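Local coordinates for p800 reaction center core protein (Heliobacterium modesticaldum, PDB 5V8K) that forms the homodimeric core of a photosynthetic reaction center, holding bacteriochlorophyll g pigments and, with its partner subunit, a [4Fe-4S] cluster, at residues Ile385-Met399 with Leu437-Val451. Sequence-based numbering, arbitrary orientation.
Sequences IAGGLHFTMVPMWRM and LVDQFYLAIFFSLQV. With GBF (Bacteriochlorophyll g), chain D.
The rings of F391 and F447 form an offset stack, centroids 3.9 Å apart and planes at 16°. F391 is sandwiched: F447 CD2 lies against one face, CBB of the bacteriochlorophyll sits 3.8 Å above the opposite face, over the ring centre, and F447 O lies in plane at the edge. F447 receives F391 CZ over one face and L443 CG over the other, while T392 CA lies at its edge. The trans chi1 of F391 (-179°) sends its ring across to F447. Were F447 an alanine, the face of F391 turned from the pigment would probably lose its support, leaving that ring freer to turn from the vinyl group.

Helices 385-399 and 437-447 run antiparallel at 172°, axes approaching to 7.9 Å. Beyond the latter, G388 CA comes within 4.7 Å of Q450 CA; a CB there would clash with Q450 O, and V451 CG2 rests 3.3 Å from G388 C. P395, at the kink, fits as a knob among Q440, L443, A444 and F447, its CG 3.4 Å from A444 CA. R398 lays one guanidinium face over Q440 OE1, guanidinium and amide nearly parallel. R398 NH2 forms a salt bridge with E548 and a hydrogen bond with S545 O, and Q440 NE2 bonds S545 OG, both residues on the second subunit.

Q450 OE1 accepts a 2.5 Å bond from the water that ligates the pigment magnesium. With T392 OG1 spent on G388 O and no hydrogen bond crossing between the segments, apolar packing joins them, while Q450 serves the pigment and R398 and Q440 the partner subunit.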
loop_
_atom_site.group_PDB
_atom_site.type_symbol
_atom_site.label_atom_id
_atom_site.label_comp_id
_atom_site.label_asym_id
_atom_site.label_seq_id
_atom_site.Cartn_x
_atom_site.Cartn_y
_atom_site.Cartn_z
ATOM N N ILE A 385 5.627 -19.470 6.764
ATOM C CA ILE A 385 6.759 -18.913 7.481
ATOM C C ILE A 385 8.075 -19.483 6.957
ATOM O O ILE A 385 9.035 -18.747 6.715
ATOM C CB ILE A 385 6.582 -19.183 8.988
ATOM C CG1 ILE A 385 5.385 -18.395 9.476
ATOM C CG2 ILE A 385 7.835 -18.838 9.803
ATOM C CD1 ILE A 385 4.904 -18.816 10.845
ATOM N N ALA A 386 8.172 -20.798 6.842
ATOM C CA ALA A 386 9.344 -21.399 6.199
ATOM C C ALA A 386 9.599 -20.791 4.816
ATOM O O ALA A 386 10.728 -20.412 4.481
ATOM C CB ALA A 386 9.151 -22.899 6.086
ATOM N N GLY A 387 8.556 -20.681 4.002
ATOM C CA GLY A 387 8.717 -20.059 2.687
ATOM C C GLY A 387 9.152 -18.602 2.776
ATOM O O GLY A 387 9.972 -18.136 1.976
ATOM N N GLY A 388 8.577 -17.856 3.728
ATOM C CA GLY A 388 8.982 -16.471 3.913
ATOM C C GLY A 388 10.443 -16.350 4.302
ATOM O O GLY A 388 11.146 -15.446 3.846
ATOM N N LEU A 389 10.936 -17.298 5.092
ATOM C CA LEU A 389 12.345 -17.308 5.454
ATOM C C LEU A 389 13.247 -17.500 4.239
ATOM O O LEU A 389 14.263 -16.813 4.095
ATOM C CB LEU A 389 12.606 -18.397 6.502
ATOM C CG LEU A 389 12.199 -18.003 7.920
ATOM C CD1 LEU A 389 12.244 -19.247 8.775
ATOM C CD2 LEU A 389 13.102 -16.924 8.507
ATOM N N HIS A 390 12.922 -18.473 3.377
ATOM C CA HIS A 390 13.729 -18.691 2.180
ATOM C C HIS A 390 13.583 -17.543 1.195
ATOM O O HIS A 390 14.544 -17.173 0.514
ATOM C CB HIS A 390 13.340 -20.009 1.518
ATOM C CG HIS A 390 13.700 -21.195 2.335
ATOM N ND1 HIS A 390 13.053 -21.512 3.507
ATOM C CD2 HIS A 390 14.694 -22.097 2.198
ATOM C CE1 HIS A 390 13.601 -22.594 4.026
ATOM N NE2 HIS A 390 14.592 -22.972 3.245
ATOM N N PHE A 391 12.385 -16.977 1.118
ATOM C CA PHE A 391 12.153 -15.780 0.317
ATOM C C PHE A 391 13.056 -14.630 0.770
ATOM O O PHE A 391 13.777 -14.032 -0.033
ATOM C CB PHE A 391 10.658 -15.447 0.442
ATOM C CG PHE A 391 10.201 -14.262 -0.329
ATOM C CD1 PHE A 391 10.113 -14.298 -1.703
ATOM C CD2 PHE A 391 9.756 -13.140 0.330
ATOM C CE1 PHE A 391 9.655 -13.195 -2.401
ATOM C CE2 PHE A 391 9.296 -12.049 -0.339
ATOM C CZ PHE A 391 9.255 -12.057 -1.701
ATOM N N THR A 392 13.023 -14.309 2.071
ATOM C CA THR A 392 13.915 -13.296 2.629
ATOM C C THR A 392 15.379 -13.617 2.344
ATOM O O THR A 392 16.184 -12.720 2.096
ATOM C CB THR A 392 13.672 -13.170 4.145
ATOM O OG1 THR A 392 12.311 -12.790 4.376
ATOM C CG2 THR A 392 14.549 -12.097 4.712
ATOM N N MET A 393 15.747 -14.886 2.381
ATOM C CA MET A 393 17.138 -15.253 2.128
ATOM C C MET A 393 17.585 -14.972 0.684
ATOM O O MET A 393 18.803 -14.964 0.426
ATOM C CB MET A 393 17.374 -16.742 2.419
ATOM C CG MET A 393 17.498 -17.134 3.893
ATOM S SD MET A 393 18.260 -18.771 4.079
ATOM C CE MET A 393 16.939 -19.804 3.460
ATOM N N VAL A 394 16.661 -14.750 -0.258
ATOM C CA VAL A 394 17.067 -14.508 -1.660
ATOM C C VAL A 394 17.894 -13.220 -1.720
ATOM O O VAL A 394 19.041 -13.268 -2.178
ATOM C CB VAL A 394 15.859 -14.472 -2.623
ATOM C CG1 VAL A 394 16.235 -13.938 -3.996
ATOM C CG2 VAL A 394 15.272 -15.898 -2.779
ATOM N N PRO A 395 17.392 -12.065 -1.261
ATOM C CA PRO A 395 18.278 -10.889 -1.209
ATOM C C PRO A 395 19.475 -11.063 -0.270
ATOM O O PRO A 395 20.544 -10.502 -0.547
ATOM C CB PRO A 395 17.363 -9.737 -0.749
ATOM C CG PRO A 395 16.128 -10.371 -0.201
ATOM C CD PRO A 395 16.013 -11.743 -0.886
ATOM N N MET A 396 19.352 -11.862 0.793
ATOM C CA MET A 396 20.464 -12.045 1.729
ATOM C C MET A 396 21.642 -12.759 1.070
ATOM O O MET A 396 22.802 -12.362 1.246
ATOM C CB MET A 396 20.003 -12.813 2.968
ATOM C CG MET A 396 18.940 -12.083 3.756
ATOM S SD MET A 396 18.335 -12.991 5.201
ATOM C CE MET A 396 19.800 -12.865 6.167
ATOM N N TRP A 397 21.370 -13.831 0.325
ATOM C CA TRP A 397 22.477 -14.530 -0.305
ATOM C C TRP A 397 23.022 -13.767 -1.509
ATOM O O TRP A 397 24.197 -13.934 -1.851
ATOM C CB TRP A 397 22.091 -15.955 -0.682
ATOM C CG TRP A 397 21.988 -16.832 0.536
ATOM C CD1 TRP A 397 20.843 -17.345 1.077
ATOM C CD2 TRP A 397 23.064 -17.295 1.371
ATOM N NE1 TRP A 397 21.133 -18.105 2.169
ATOM C CE2 TRP A 397 22.490 -18.104 2.375
ATOM C CE3 TRP A 397 24.451 -17.116 1.364
ATOM C CZ2 TRP A 397 23.249 -18.700 3.394
ATOM C CZ3 TRP A 397 25.216 -17.746 2.368
ATOM C CH2 TRP A 397 24.600 -18.519 3.369
ATOM N N ARG A 398 22.241 -12.853 -2.079
ATOM C CA ARG A 398 22.783 -11.970 -3.108
ATOM C C ARG A 398 23.741 -10.920 -2.521
ATOM O O ARG A 398 24.755 -10.594 -3.150
ATOM C CB ARG A 398 21.627 -11.318 -3.874
ATOM C CG ARG A 398 20.849 -12.315 -4.787
ATOM C CD ARG A 398 19.594 -11.676 -5.330
ATOM N NE ARG A 398 19.872 -10.635 -6.312
ATOM C CZ ARG A 398 18.931 -10.078 -7.074
ATOM N NH1 ARG A 398 17.683 -10.485 -6.959
ATOM N NH2 ARG A 398 19.230 -9.165 -8.005
ATOM N N MET A 399 23.444 -10.381 -1.324
ATOM C CA MET A 399 24.404 -9.553 -0.586
ATOM C C MET A 399 25.741 -10.250 -0.481
ATOM O O MET A 399 26.793 -9.659 -0.757
ATOM C CB MET A 399 23.899 -9.242 0.842
ATOM C CG MET A 399 22.949 -8.091 0.988
ATOM S SD MET A 399 22.679 -7.628 2.767
ATOM C CE MET A 399 21.623 -8.904 3.417
ATOM N N LEU A 437 25.016 -4.042 -2.904
ATOM C CA LEU A 437 24.935 -4.757 -1.636
ATOM C C LEU A 437 23.912 -4.120 -0.690
ATOM O O LEU A 437 23.019 -4.813 -0.165
ATOM C CB LEU A 437 26.349 -4.817 -1.023
ATOM C CG LEU A 437 26.720 -5.409 0.353
ATOM C CD1 LEU A 437 26.620 -4.375 1.347
ATOM C CD2 LEU A 437 25.815 -6.491 0.847
ATOM N N VAL A 438 23.974 -2.793 -0.504
ATOM C CA VAL A 438 23.069 -2.175 0.468
ATOM C C VAL A 438 21.622 -2.220 -0.044
ATOM O O VAL A 438 20.673 -2.333 0.744
ATOM C CB VAL A 438 23.526 -0.739 0.838
ATOM C CG1 VAL A 438 23.184 0.295 -0.251
ATOM C CG2 VAL A 438 22.924 -0.349 2.137
ATOM N N ASP A 439 21.425 -2.181 -1.360
ATOM C CA ASP A 439 20.062 -2.195 -1.874
ATOM C C ASP A 439 19.433 -3.585 -1.723
ATOM O O ASP A 439 18.224 -3.698 -1.528
ATOM C CB ASP A 439 20.065 -1.705 -3.320
ATOM C CG ASP A 439 20.397 -0.199 -3.441
ATOM O OD1 ASP A 439 20.256 0.550 -2.430
ATOM O OD2 ASP A 439 20.795 0.243 -4.543
ATOM N N GLN A 440 20.250 -4.639 -1.697
ATOM C CA GLN A 440 19.748 -5.968 -1.357
ATOM C C GLN A 440 19.501 -6.106 0.145
ATOM O O GLN A 440 18.625 -6.871 0.563
ATOM C CB GLN A 440 20.716 -7.049 -1.836
ATOM C CG GLN A 440 20.824 -7.166 -3.354
ATOM C CD GLN A 440 19.497 -7.581 -3.988
ATOM O OE1 GLN A 440 18.881 -8.582 -3.594
ATOM N NE2 GLN A 440 19.034 -6.793 -4.941
ATOM N N PHE A 441 20.269 -5.398 0.972
ATOM C CA PHE A 441 19.935 -5.306 2.390
ATOM C C PHE A 441 18.525 -4.765 2.592
ATOM O O PHE A 441 17.725 -5.358 3.318
ATOM C CB PHE A 441 20.952 -4.435 3.126
ATOM C CG PHE A 441 20.446 -3.939 4.456
ATOM C CD1 PHE A 441 20.454 -4.763 5.550
ATOM C CD2 PHE A 441 19.906 -2.683 4.570
ATOM C CE1 PHE A 441 19.969 -4.338 6.766
ATOM C CE2 PHE A 441 19.382 -2.220 5.798
ATOM C CZ PHE A 441 19.418 -3.051 6.908
ATOM N N TYR A 442 18.197 -3.631 1.959
ATOM C CA TYR A 442 16.848 -3.083 2.090
ATOM C C TYR A 442 15.814 -4.095 1.635
ATOM O O TYR A 442 14.735 -4.201 2.236
ATOM C CB TYR A 442 16.678 -1.796 1.279
ATOM C CG TYR A 442 17.634 -0.695 1.580
ATOM C CD1 TYR A 442 17.918 -0.318 2.884
ATOM C CD2 TYR A 442 18.276 -0.022 0.556
ATOM C CE1 TYR A 442 18.813 0.667 3.149
ATOM C CE2 TYR A 442 19.190 1.008 0.818
ATOM C CZ TYR A 442 19.443 1.358 2.136
ATOM O OH TYR A 442 20.387 2.344 2.450
ATOM N N LEU A 443 16.091 -4.796 0.512
ATOM C CA LEU A 443 15.091 -5.687 -0.035
ATOM C C LEU A 443 14.844 -6.847 0.920
ATOM O O LEU A 443 13.713 -7.316 1.057
ATOM C CB LEU A 443 15.540 -6.188 -1.437
ATOM C CG LEU A 443 14.574 -7.003 -2.290
ATOM C CD1 LEU A 443 13.264 -6.217 -2.530
ATOM C CD2 LEU A 443 15.153 -7.444 -3.635
ATOM N N ALA A 444 15.886 -7.322 1.599
ATOM C CA ALA A 444 15.663 -8.379 2.577
ATOM C C ALA A 444 14.790 -7.881 3.734
ATOM O O ALA A 444 13.903 -8.604 4.211
ATOM C CB ALA A 444 16.992 -8.931 3.067
ATOM N N ILE A 445 14.976 -6.622 4.154
ATOM C CA ILE A 445 14.111 -6.037 5.178
ATOM C C ILE A 445 12.654 -6.060 4.722
ATOM O O ILE A 445 11.757 -6.415 5.488
ATOM C CB ILE A 445 14.561 -4.604 5.517
ATOM C CG1 ILE A 445 15.988 -4.584 6.139
ATOM C CG2 ILE A 445 13.537 -3.935 6.430
ATOM C CD1 ILE A 445 16.080 -5.246 7.543
ATOM N N PHE A 446 12.401 -5.626 3.483
ATOM C CA PHE A 446 11.056 -5.651 2.896
ATOM C C PHE A 446 10.488 -7.065 2.892
ATOM O O PHE A 446 9.347 -7.294 3.304
ATOM C CB PHE A 446 11.084 -5.152 1.439
ATOM C CG PHE A 446 11.175 -3.663 1.272
ATOM C CD1 PHE A 446 10.202 -2.834 1.778
ATOM C CD2 PHE A 446 12.216 -3.104 0.554
ATOM C CE1 PHE A 446 10.288 -1.416 1.606
ATOM C CE2 PHE A 446 12.331 -1.709 0.379
ATOM C CZ PHE A 446 11.356 -0.866 0.918
ATOM N N PHE A 447 11.248 -8.011 2.331
ATOM C CA PHE A 447 10.793 -9.395 2.202
ATOM C C PHE A 447 10.523 -10.042 3.566
ATOM O O PHE A 447 9.712 -10.977 3.671
ATOM C CB PHE A 447 11.854 -10.214 1.442
ATOM C CG PHE A 447 11.835 -10.056 -0.093
ATOM C CD1 PHE A 447 11.126 -9.050 -0.727
ATOM C CD2 PHE A 447 12.537 -10.944 -0.876
ATOM C CE1 PHE A 447 11.132 -8.932 -2.132
ATOM C CE2 PHE A 447 12.550 -10.822 -2.283
ATOM C CZ PHE A 447 11.833 -9.814 -2.894
ATOM N N SER A 448 11.215 -9.581 4.613
ATOM C CA SER A 448 11.100 -10.209 5.934
ATOM C C SER A 448 9.706 -10.069 6.508
ATOM O O SER A 448 9.359 -10.794 7.446
ATOM C CB SER A 448 12.126 -9.629 6.920
ATOM O OG SER A 448 11.752 -8.323 7.371
ATOM N N LEU A 449 8.900 -9.169 5.968
ATOM C CA LEU A 449 7.489 -9.133 6.323
ATOM C C LEU A 449 6.744 -10.419 5.995
ATOM O O LEU A 449 5.705 -10.672 6.621
ATOM C CB LEU A 449 6.776 -7.970 5.635
ATOM C CG LEU A 449 7.336 -6.618 6.072
ATOM C CD1 LEU A 449 6.730 -5.499 5.277
ATOM C CD2 LEU A 449 7.094 -6.364 7.569
ATOM N N GLN A 450 7.231 -11.231 5.037
ATOM C CA GLN A 450 6.636 -12.541 4.803
ATOM C C GLN A 450 6.961 -13.564 5.884
ATOM O O GLN A 450 6.386 -14.662 5.875
ATOM C CB GLN A 450 7.102 -13.064 3.431
ATOM C CG GLN A 450 6.541 -12.286 2.299
ATOM C CD GLN A 450 5.087 -12.064 2.506
ATOM O OE1 GLN A 450 4.667 -10.985 2.897
ATOM N NE2 GLN A 450 4.307 -13.123 2.331
ATOM N N VAL A 451 7.874 -13.242 6.790
ATOM C CA VAL A 451 8.093 -14.025 8.002
ATOM C C VAL A 451 7.292 -13.449 9.173
ATOM O O VAL A 451 6.547 -14.161 9.851
ATOM C CB VAL A 451 9.604 -14.079 8.332
ATOM C CG1 VAL A 451 9.851 -14.847 9.594
ATOM C CG2 VAL A 451 10.409 -14.671 7.155
HETATM MG MG GBF D . 1.881 -9.616 0.296
HETATM C CHA GBF D . -1.425 -8.438 0.234
HETATM C CHB GBF D . 0.727 -12.619 -0.470
HETATM C CHC GBF D . 5.146 -10.364 -0.558
HETATM C CHD GBF D . 2.934 -6.247 0.675
HETATM N NA GBF D . 0.055 -10.413 0.063
HETATM C C1A GBF D . -1.203 -9.911 0.236
HETATM C C2A GBF D . -2.410 -10.834 0.196
HETATM C C3A GBF D . -1.681 -12.157 -0.065
HETATM C C4A GBF D . -0.201 -11.703 -0.128
HETATM C CMA GBF D . -1.955 -13.101 1.087
HETATM C CAA GBF D . -3.535 -10.635 -0.832
HETATM C CBA GBF D . -4.724 -11.526 -0.474
HETATM C CGA GBF D . -4.788 -12.698 -1.452
HETATM O O1A GBF D . -4.011 -12.854 -2.397
HETATM O O2A GBF D . -5.905 -13.585 -1.301
HETATM N NB GBF D . 2.780 -11.251 -0.486
HETATM C C1B GBF D . 2.197 -12.454 -0.627
HETATM C C2B GBF D . 3.171 -13.400 -1.007
HETATM C C3B GBF D . 4.387 -12.722 -1.028
HETATM C C4B GBF D . 4.099 -11.394 -0.665
HETATM C CMB GBF D . 2.906 -14.844 -1.266
HETATM C CAB GBF D . 5.743 -13.235 -1.278
HETATM C CBB GBF D . 6.120 -14.462 -1.308
HETATM N NC GBF D . 3.609 -8.523 -0.023
HETATM C C1C GBF D . 4.844 -8.984 -0.183
HETATM C C2C GBF D . 6.125 -8.200 -0.042
HETATM C C3C GBF D . 5.307 -7.033 0.347
HETATM C C4C GBF D . 3.936 -7.250 0.361
HETATM C CMC GBF D . 7.077 -8.769 0.981
HETATM C CAC GBF D . 5.874 -5.721 0.713
HETATM C CBC GBF D . 7.369 -5.333 0.698
HETATM N ND GBF D . 1.094 -7.810 0.504
HETATM C C1D GBF D . 1.507 -6.564 0.572
HETATM C C2D GBF D . 0.510 -5.344 0.453
HETATM C C3D GBF D . -0.548 -6.254 0.362
HETATM C C4D GBF D . -0.264 -7.641 0.390
HETATM C CMD GBF D . 0.740 -3.872 0.488
HETATM C CAD GBF D . -2.013 -6.178 0.385
HETATM O OBD GBF D . -2.813 -5.208 0.098
HETATM C CBD GBF D . -2.609 -7.556 0.281
HETATM C CGD GBF D . -3.558 -7.772 1.440
HETATM O O1D GBF D . -3.310 -8.406 2.464
HETATM O O2D GBF D . -4.845 -7.119 1.371
HETATM C CED GBF D . -5.687 -7.131 2.512
HETATM C C1 GBF D . -6.089 -14.663 -2.206
HETATM C C2 GBF D . -6.705 -14.172 -3.473
HETATM C C3 GBF D . -8.007 -14.369 -3.727
HETATM C C4 GBF D . -8.877 -15.028 -2.693
HETATM C C5 GBF D . -8.599 -13.879 -5.017
HETATM C C6 GBF D . -9.020 -15.017 -5.960
HETATM C C7 GBF D . -7.789 -15.713 -6.516
HETATM C C8 GBF D . -7.590 -15.984 -7.815
HETATM C C9 GBF D . -8.548 -15.569 -8.868
HETATM C C10 GBF D . -6.315 -16.650 -8.250
HETATM C C11 GBF D . -5.243 -15.583 -8.129
HETATM C C12 GBF D . -5.484 -14.587 -9.222
HETATM C C13 GBF D . -5.397 -13.270 -9.042
HETATM C C14 GBF D . -5.642 -12.416 -10.226
HETATM C C15 GBF D . -5.101 -12.639 -7.738
HETATM O O HOH W 1 2.255 -10.199 2.783
#